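Local coordinates for Cow rumen GH26 endo-mannanase (Metagenome, PDB 6UEH), which probably hydrolyses internal beta-1,4-mannosidic linkages in mannans such as galactomannan, as a rumen-derived endo-mannanase of glycoside hydrolase family 26, at residues 358-363 with 445-450; 409-414 with 422-427. All blocks are in the same frame, centred on the assembly; numbering follows the deposited sequence.

Contact 1. Residues 358-363 with 445-450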
ATOM      1  N   ILE A 358       3.201  17.021  -0.530  1.00 16.61           N
ATOM      2  CA  ILE A 358       3.344  15.859   0.334  1.00 15.96           C
ATOM      3  C   ILE A 358       3.669  14.667  -0.555  1.00 15.41           C
ATOM      4  O   ILE A 358       2.807  14.168  -1.277  1.00 15.32           O
ATOM      5  CB  ILE A 358       2.071  15.588   1.159  1.00 15.77           C
ATOM      6  CG1 ILE A 358       1.743  16.801   2.036  1.00 15.13           C
ATOM      7  CG2 ILE A 358       2.242  14.339   2.013  1.00 15.13           C
ATOM      8  CD1 ILE A 358       0.525  16.613   2.912  1.00 16.26           C
ATOM      9  N   TRP A 359       4.921  14.228  -0.515  1.00 15.10           N
ATOM     10  CA  TRP A 359       5.407  13.229  -1.459  1.00 15.17           C
ATOM     11  C   TRP A 359       4.957  11.818  -1.089  1.00 15.26           C
ATOM     12  O   TRP A 359       5.420  11.244  -0.101  1.00 15.47           O
ATOM     13  CB  TRP A 359       6.934  13.292  -1.548  1.00 15.47           C
ATOM     14  CG  TRP A 359       7.444  14.588  -2.105  1.00 15.36           C
ATOM     15  CD1 TRP A 359       7.587  15.772  -1.438  1.00 15.86           C
ATOM     16  CD2 TRP A 359       7.878  14.829  -3.448  1.00 15.04           C
ATOM     17  NE1 TRP A 359       8.084  16.736  -2.285  1.00 15.53           N
ATOM     18  CE2 TRP A 359       8.271  16.181  -3.525  1.00 15.21           C
ATOM     19  CE3 TRP A 359       7.974  14.032  -4.593  1.00 13.91           C
ATOM     20  CZ2 TRP A 359       8.750  16.753  -4.701  1.00 15.04           C
ATOM     21  CZ3 TRP A 359       8.449  14.602  -5.760  1.00 12.68           C
ATOM     22  CH2 TRP A 359       8.831  15.948  -5.804  1.00 14.68           C
ATOM     23  N   GLU A 360       4.054  11.264  -1.892  1.00 14.93           N
ATOM     24  CA  GLU A 360       3.574   9.904  -1.679  1.00 14.59           C
ATOM     25  C   GLU A 360       4.165   8.955  -2.710  1.00 15.65           C
ATOM     26  O   GLU A 360       4.001   9.148  -3.917  1.00 14.25           O
ATOM     27  CB  GLU A 360       2.045   9.842  -1.736  1.00 15.22           C
ATOM     28  CG  GLU A 360       1.487   8.443  -1.507  1.00 15.67           C
ATOM     29  CD  GLU A 360      -0.022   8.425  -1.363  1.00 16.57           C
ATOM     30  OE1 GLU A 360      -0.692   9.292  -1.961  1.00 17.02           O
ATOM     31  OE2 GLU A 360      -0.539   7.544  -0.646  1.00 16.17           O
ATOM     32  N   GLN A 361       4.858   7.931  -2.227  1.00 16.11           N
ATOM     33  CA  GLN A 361       5.455   6.942  -3.110  1.00 16.45           C
ATOM     34  C   GLN A 361       4.755   5.598  -2.960  1.00 16.62           C
ATOM     35  O   GLN A 361       4.530   5.126  -1.844  1.00 16.07           O
ATOM     36  CB  GLN A 361       6.950   6.796  -2.821  1.00 17.81           C
ATOM     37  CG  GLN A 361       7.663   5.826  -3.751  1.00 18.72           C
ATOM     38  CD  GLN A 361       9.160   5.804  -3.531  1.00 19.52           C
ATOM     39  OE1 GLN A 361       9.636   5.535  -2.425  1.00 19.49           O
ATOM     40  NE2 GLN A 361       9.915   6.099  -4.584  1.00 19.34           N
ATOM     41  N   ASN A 362       4.402   4.992  -4.089  1.00 15.98           N
ATOM     42  CA  ASN A 362       3.828   3.657  -4.075  1.00 17.15           C
ATOM     43  C   ASN A 362       4.872   2.614  -3.702  1.00 16.54           C
ATOM     44  O   ASN A 362       6.041   2.727  -4.070  1.00 17.01           O
ATOM     45  CB  ASN A 362       3.215   3.309  -5.437  1.00 17.89           C
ATOM     46  CG  ASN A 362       1.766   3.752  -5.562  1.00 19.35           C
ATOM     47  OD1 ASN A 362       1.428   4.561  -6.422  1.00 20.43           O
ATOM     48  ND2 ASN A 362       0.904   3.210  -4.714  1.00 20.28           N
ATOM     49  N   LEU A 363       4.446   1.612  -2.950  1.00 15.51           N
ATOM     50  CA  LEU A 363       5.248   0.420  -2.739  1.00 16.11           C
ATOM     51  C   LEU A 363       4.339  -0.782  -2.909  1.00 17.41           C
ATOM     52  O   LEU A 363       3.123  -0.676  -2.734  1.00 16.31           O
ATOM     53  CB  LEU A 363       5.901   0.417  -1.352  1.00 15.92           C
ATOM     54  CG  LEU A 363       7.062   1.383  -1.099  1.00 15.19           C
ATOM     55  CD1 LEU A 363       7.487   1.338   0.360  1.00 16.70           C
ATOM     56  CD2 LEU A 363       8.239   1.063  -2.002  1.00 18.43           C
ATOM     57  N   TRP A 445      -5.227   1.749   7.001  1.00 16.53           N
ATOM     58  CA  TRP A 445      -5.035   2.533   5.779  1.00 16.16           C
ATOM     59  C   TRP A 445      -5.514   3.964   5.996  1.00 15.74           C
ATOM     60  O   TRP A 445      -6.638   4.176   6.452  1.00 16.90           O
ATOM     61  CB  TRP A 445      -5.795   1.922   4.597  1.00 15.94           C
ATOM     62  CG  TRP A 445      -5.486   0.483   4.296  1.00 15.64           C
ATOM     63  CD1 TRP A 445      -6.237  -0.604   4.637  1.00 15.74           C
ATOM     64  CD2 TRP A 445      -4.360  -0.022   3.566  1.00 15.16           C
ATOM     65  NE1 TRP A 445      -5.644  -1.755   4.173  1.00 15.41           N
ATOM     66  CE2 TRP A 445      -4.490  -1.425   3.511  1.00 15.31           C
ATOM     67  CE3 TRP A 445      -3.251   0.576   2.957  1.00 14.21           C
ATOM     68  CZ2 TRP A 445      -3.554  -2.239   2.876  1.00 14.56           C
ATOM     69  CZ3 TRP A 445      -2.324  -0.233   2.323  1.00 15.23           C
ATOM     70  CH2 TRP A 445      -2.480  -1.626   2.289  1.00 15.60           C
ATOM     71  N   LEU A 446      -4.662   4.936   5.682  1.00 15.54           N
ATOM     72  CA  LEU A 446      -4.978   6.346   5.924  1.00 15.86           C
ATOM     73  C   LEU A 446      -6.189   6.819   5.128  1.00 15.05           C
ATOM     74  O   LEU A 446      -7.046   7.530   5.655  1.00 15.87           O
ATOM     75  CB  LEU A 446      -3.774   7.230   5.590  1.00 15.29           C
ATOM     76  CG  LEU A 446      -4.024   8.740   5.633  1.00 16.60           C
ATOM     77  CD1 LEU A 446      -4.474   9.181   7.025  1.00 16.29           C
ATOM     78  CD2 LEU A 446      -2.781   9.503   5.197  1.00 16.31           C
ATOM     79  N   TYR A 447      -6.246   6.444   3.854  1.00 14.60           N
ATOM     80  CA  TYR A 447      -7.401   6.775   3.025  1.00 14.53           C
ATOM     81  C   TYR A 447      -7.621   5.730   1.935  1.00 15.84           C
ATOM     82  O   TYR A 447      -6.776   4.859   1.721  1.00 13.96           O
ATOM     83  CB  TYR A 447      -7.250   8.181   2.417  1.00 14.69           C
ATOM     84  CG  TYR A 447      -6.219   8.359   1.307  1.00 14.48           C
ATOM     85  CD1 TYR A 447      -6.551   8.136  -0.026  1.00 15.34           C
ATOM     86  CD2 TYR A 447      -4.935   8.809   1.590  1.00 16.13           C
ATOM     87  CE1 TYR A 447      -5.623   8.321  -1.042  1.00 16.09           C
ATOM     88  CE2 TYR A 447      -4.000   9.001   0.579  1.00 16.46           C
ATOM     89  CZ  TYR A 447      -4.348   8.755  -0.735  1.00 17.52           C
ATOM     90  OH  TYR A 447      -3.422   8.945  -1.742  1.00 18.00           O
ATOM     91  N   PHE A 448      -8.775   5.800   1.275  1.00 14.20           N
ATOM     92  CA  PHE A 448      -9.041   4.958   0.112  1.00 15.50           C
ATOM     93  C   PHE A 448      -9.399   5.834  -1.078  1.00 15.77           C
ATOM     94  O   PHE A 448      -9.756   7.000  -0.910  1.00 14.40           O
ATOM     95  CB  PHE A 448     -10.158   3.936   0.391  1.00 15.75           C
ATOM     96  CG  PHE A 448     -11.498   4.546   0.742  1.00 16.37           C
ATOM     97  CD1 PHE A 448     -12.322   5.080  -0.239  1.00 16.86           C
ATOM     98  CD2 PHE A 448     -11.956   4.531   2.051  1.00 16.81           C
ATOM     99  CE1 PHE A 448     -13.556   5.622   0.083  1.00 17.47           C
ATOM    100  CE2 PHE A 448     -13.190   5.064   2.381  1.00 16.38           C
ATOM    101  CZ  PHE A 448     -13.992   5.608   1.396  1.00 17.11           C
ATOM    102  N   CYS A 449      -9.309   5.271  -2.278  1.00 14.49           N
ATOM    103  CA  CYS A 449      -9.552   6.042  -3.488  1.00 15.84           C
ATOM    104  C   CYS A 449      -9.784   5.141  -4.696  1.00 15.64           C
ATOM    105  O   CYS A 449      -8.829   4.701  -5.335  1.00 15.35           O
ATOM    106  CB  CYS A 449      -8.377   6.985  -3.759  1.00 16.44           C
ATOM    107  SG  CYS A 449      -8.634   8.136  -5.128  1.00 16.56           S
ATOM    108  N   PRO A 450     -11.056   4.861  -5.008  1.00 15.53           N
ATOM    109  CA  PRO A 450     -11.367   4.130  -6.239  1.00 15.99           C
ATOM    110  C   PRO A 450     -10.933   4.926  -7.466  1.00 16.99           C
ATOM    111  O   PRO A 450     -10.934   6.158  -7.426  1.00 16.76           O
ATOM    112  CB  PRO A 450     -12.892   3.984  -6.193  1.00 16.86           C
ATOM    113  CG  PRO A 450     -13.258   4.174  -4.751  1.00 17.09           C
ATOM    114  CD  PRO A 450     -12.262   5.155  -4.217  1.00 16.56           C
TER

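Contact 2. Residues 409-414 with 422-427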
ATOM      1  N   PRO A 409      -2.509  -8.049   6.013  1.00 18.95           N
ATOM      2  CA  PRO A 409      -1.086  -8.401   5.887  1.00 19.87           C
ATOM      3  C   PRO A 409      -0.281  -7.446   5.000  1.00 19.70           C
ATOM      4  O   PRO A 409       0.883  -7.177   5.304  1.00 17.57           O
ATOM      5  CB  PRO A 409      -1.128  -9.799   5.263  1.00 20.23           C
ATOM      6  CG  PRO A 409      -2.415 -10.364   5.720  1.00 20.19           C
ATOM      7  CD  PRO A 409      -3.374  -9.212   5.728  1.00 20.04           C
ATOM      8  N   ILE A 410      -0.885  -6.947   3.924  1.00 18.72           N
ATOM      9  CA  ILE A 410      -0.205  -5.991   3.052  1.00 18.17           C
ATOM     10  C   ILE A 410       0.079  -4.697   3.807  1.00 18.10           C
ATOM     11  O   ILE A 410       1.168  -4.128   3.699  1.00 18.49           O
ATOM     12  CB  ILE A 410      -1.030  -5.674   1.786  1.00 18.55           C
ATOM     13  CG1 ILE A 410      -1.198  -6.932   0.931  1.00 19.87           C
ATOM     14  CG2 ILE A 410      -0.371  -4.562   0.975  1.00 17.48           C
ATOM     15  CD1 ILE A 410      -1.952  -6.694  -0.367  1.00 19.63           C
ATOM     16  N   PHE A 411      -0.899  -4.242   4.582  1.00 17.17           N
ATOM     17  CA  PHE A 411      -0.732  -3.021   5.358  1.00 15.84           C
ATOM     18  C   PHE A 411       0.462  -3.125   6.305  1.00 17.24           C
ATOM     19  O   PHE A 411       1.312  -2.237   6.343  1.00 17.36           O
ATOM     20  CB  PHE A 411      -1.999  -2.696   6.149  1.00 15.83           C
ATOM     21  CG  PHE A 411      -1.854  -1.501   7.045  1.00 15.98           C
ATOM     22  CD1 PHE A 411      -1.947  -0.217   6.529  1.00 15.80           C
ATOM     23  CD2 PHE A 411      -1.610  -1.658   8.402  1.00 21.37           C
ATOM     24  CE1 PHE A 411      -1.803   0.886   7.350  1.00 16.21           C
ATOM     25  CE2 PHE A 411      -1.466  -0.558   9.228  1.00 20.99           C
ATOM     26  CZ  PHE A 411      -1.564   0.714   8.702  1.00 16.53           C
ATOM     27  N   TYR A 412       0.538  -4.215   7.059  1.00 18.67           N
ATOM     28  CA  TYR A 412       1.587  -4.336   8.065  1.00 20.14           C
ATOM     29  C   TYR A 412       2.941  -4.709   7.465  1.00 20.09           C
ATOM     30  O   TYR A 412       3.982  -4.425   8.059  1.00 20.83           O
ATOM     31  CB  TYR A 412       1.167  -5.334   9.145  1.00 21.47           C
ATOM     32  CG  TYR A 412       0.174  -4.714  10.098  1.00 21.90           C
ATOM     33  CD1 TYR A 412       0.592  -3.810  11.064  1.00 23.24           C
ATOM     34  CD2 TYR A 412      -1.183  -4.994  10.005  1.00 20.79           C
ATOM     35  CE1 TYR A 412      -0.307  -3.216  11.927  1.00 23.96           C
ATOM     36  CE2 TYR A 412      -2.091  -4.406  10.867  1.00 21.76           C
ATOM     37  CZ  TYR A 412      -1.645  -3.517  11.827  1.00 23.44           C
ATOM     38  OH  TYR A 412      -2.538  -2.924  12.689  1.00 24.59           O
ATOM     39  N   THR A 413       2.933  -5.321   6.287  1.00 18.99           N
ATOM     40  CA  THR A 413       4.177  -5.553   5.558  1.00 19.75           C
ATOM     41  C   THR A 413       4.786  -4.211   5.146  1.00 19.16           C
ATOM     42  O   THR A 413       5.980  -3.968   5.345  1.00 18.74           O
ATOM     43  CB  THR A 413       3.955  -6.431   4.310  1.00 20.73           C
ATOM     44  OG1 THR A 413       3.534  -7.737   4.715  1.00 21.84           O
ATOM     45  CG2 THR A 413       5.238  -6.550   3.495  1.00 20.47           C
ATOM     46  N   LEU A 414       3.951  -3.341   4.586  1.00 17.66           N
ATOM     47  CA  LEU A 414       4.378  -2.000   4.204  1.00 17.50           C
ATOM     48  C   LEU A 414       4.782  -1.179   5.425  1.00 18.30           C
ATOM     49  O   LEU A 414       5.729  -0.399   5.367  1.00 18.65           O
ATOM     50  CB  LEU A 414       3.268  -1.285   3.427  1.00 16.86           C
ATOM     51  CG  LEU A 414       2.936  -1.868   2.053  1.00 17.13           C
ATOM     52  CD1 LEU A 414       1.755  -1.150   1.421  1.00 16.44           C
ATOM     53  CD2 LEU A 414       4.151  -1.796   1.146  1.00 15.79           C
ATOM     54  N   LYS A 422       6.314   6.236   8.197  1.00 18.44           N
ATOM     55  CA  LYS A 422       5.471   6.891   7.203  1.00 17.72           C
ATOM     56  C   LYS A 422       4.047   6.349   7.287  1.00 24.68           C
ATOM     57  O   LYS A 422       3.838   5.167   7.560  1.00 17.18           O
ATOM     58  CB  LYS A 422       6.027   6.685   5.789  1.00 17.29           C
ATOM     59  CG  LYS A 422       7.507   7.010   5.627  1.00 19.10           C
ATOM     60  CD  LYS A 422       7.797   8.489   5.826  1.00 19.21           C
ATOM     61  CE  LYS A 422       9.293   8.764   5.739  1.00 18.95           C
ATOM     62  NZ  LYS A 422       9.620  10.209   5.892  1.00 19.47           N
ATOM     63  N   MET A 423       3.070   7.220   7.062  1.00 16.95           N
ATOM     64  CA  MET A 423       1.679   6.792   6.990  1.00 18.68           C
ATOM     65  C   MET A 423       1.443   5.994   5.714  1.00 18.11           C
ATOM     66  O   MET A 423       2.102   6.222   4.698  1.00 15.65           O
ATOM     67  CB  MET A 423       0.735   7.993   7.050  1.00 18.56           C
ATOM     68  CG  MET A 423       0.712   8.690   8.396  1.00 18.68           C
ATOM     69  SD  MET A 423      -0.397  10.107   8.409  1.00 17.83           S
ATOM     70  CE  MET A 423       0.425  11.196   7.248  1.00 23.80           C
ATOM     71  N   ILE A 424       0.505   5.055   5.776  1.00 16.77           N
ATOM     72  CA  ILE A 424       0.221   4.178   4.646  1.00 16.86           C
ATOM     73  C   ILE A 424      -1.234   4.283   4.221  1.00 16.28           C
ATOM     74  O   ILE A 424      -2.131   4.306   5.064  1.00 17.22           O
ATOM     75  CB  ILE A 424       0.542   2.724   4.989  1.00 19.03           C
ATOM     76  CG1 ILE A 424       1.962   2.635   5.536  1.00 21.73           C
ATOM     77  CG2 ILE A 424       0.375   1.825   3.768  1.00 18.50           C
ATOM     78  CD1 ILE A 424       2.381   1.265   5.783  1.00 23.78           C
ATOM     79  N   SER A 425      -1.462   4.336   2.914  1.00 16.46           N
ATOM     80  CA  SER A 425      -2.811   4.507   2.390  1.00 18.46           C
ATOM     81  C   SER A 425      -3.124   3.593   1.208  1.00 17.25           C
ATOM     82  O   SER A 425      -2.233   2.973   0.630  1.00 17.23           O
ATOM     83  CB  SER A 425      -3.016   5.956   1.965  1.00 22.91           C
ATOM     84  OG  SER A 425      -2.192   6.263   0.853  1.00 26.13           O
ATOM     85  N   LEU A 426      -4.405   3.518   0.862  1.00 15.04           N
ATOM     86  CA  LEU A 426      -4.830   2.903  -0.386  1.00 14.78           C
ATOM     87  C   LEU A 426      -4.958   4.002  -1.433  1.00 14.09           C
ATOM     88  O   LEU A 426      -6.028   4.587  -1.606  1.00 14.24           O
ATOM     89  CB  LEU A 426      -6.154   2.156  -0.213  1.00 14.39           C
ATOM     90  CG  LEU A 426      -6.115   0.895   0.654  1.00 15.82           C
ATOM     91  CD1 LEU A 426      -7.519   0.356   0.888  1.00 17.80           C
ATOM     92  CD2 LEU A 426      -5.227  -0.164   0.013  1.00 14.25           C
ATOM     93  N   ALA A 427      -3.850   4.297  -2.110  1.00 14.78           N
ATOM     94  CA  ALA A 427      -3.792   5.399  -3.068  1.00 15.62           C
ATOM     95  C   ALA A 427      -4.712   5.164  -4.260  1.00 17.50           C
ATOM     96  O   ALA A 427      -5.242   6.113  -4.840  1.00 18.41           O
ATOM     97  CB  ALA A 427      -2.360   5.611  -3.539  1.00 15.92           C
TER

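Contact 1. Residues 358-363 with 445-450
E360, on strand 357-362, and Y447, on segment 445-450, reach for one another from opposite directions and meet through a single hydrogen bond, although the nearest CA atoms of the two segments, those of E360 and L446, are 12.0 Å apart. The bond runs from Y447 OH to E360 OE1 and is 2.8 Å long. OE1 receives it on its syn lone pair, the side facing the other carboxylate oxygen, and sits at the edge of the phenol, in the plane of the ring. The carboxylate is nevertheless turned 62° from that ring. E360 OE2 lies farther off, 3.4 Å from Y447 OH. An extended E360 chain, with CG opposite the backbone N (chi1 -180°) and chi2 at 172°, carries the carboxylate far enough from its strand to meet the hydroxyl.

Van der Waals contact between the two residues is slight: Y447 CE2 comes 3.9 Å from E360 OE2. Apolar surroundings come instead from M382, which touches both side chains, and from I170, which touches the tyrosine. In this buried setting the phenolic donor probably helps to stabilise negative charge on the glutamate. A phenylalanine in place of Y447 keeps the ring but lacks the hydroxyl, which would probably leave OE1 without this donor and the carboxylate freer to turn.

F448 packs on I169 and S171 of strand 169-174. Segment 445-450 thus lies between strands 423-429 and 169-174, consistent with the region where the barrel closes, and the E360-Y447 pair spans the interior of a TIM barrel, the fold expected of the GH26 catalytic domain.

Contact 2. Residues 409-414 with 422-427
Within a beta-alpha-beta unit of the TIM barrel, made of strand 382-387, helix 408-417 and strand 423-429, F411 and L414 of the helix close over I424 of the strand that follows. No hydrogen bond crosses between the segments; the side chains meet through apolar atoms, and I424 carries the strand's side of the contact. Its CB points to the helix, whereas those of the flanking M423 and S425 point away, as expected of alternating residues in a barrel strand covered by a helix.

Both branches of I424 meet L414. I424 CD1 is pressed against the helix backbone, 3.4 Å from L414 C, and lies 3.6 Å from L414 CB. It is also 3.7 Å from F411 O. This reach follows from CG1 standing opposite the carbonyl carbon (chi1 -52°) and an extended chi2 of -175°. The other branch, I424 CG2, approaches the end of the leucine, 4.0 Å from L414 CD1, and comes within 4.1 Å of F411 CD1.

F411 CE1 lies 3.8 Å from I424 CB, the ring being approached obliquely. The same ring meets W445 edge-to-face and touches Y165, so F411 also packs on two loop residues.

On the helix itself, T413 doubles the grip on the carbonyl of P409. Its backbone N and its OG1 reach P409 O from opposite faces of the carbonyl plane, the hydroxyl OG1 of T413 2.8 Å from P409 O and 35° out of the plane.

In the fold
Contacts 1 and 2 lie with their centres about 8 Å apart and are connected through strand 423-429, which belongs to contact 2 and carries backbone bonds to segment 445-450 of contact 1. I424 faces outward to the helix; its backbone O probably accepts a hydrogen bond from L446 N (2.7 Å), and L426 N probably donates to Y447 O (2.9 Å). S425 turns the other way, its OG coming close to E360 OE2 (2.6 Å) and lying 3.3 Å from Y447 CE2, so inner and outer packing meet on successive residues. Both contacts belong to the GH26 barrel, whereas the calcium ion, bound by E13, E15, S37, G40 and D126, lies in the CBM6 part of the chain.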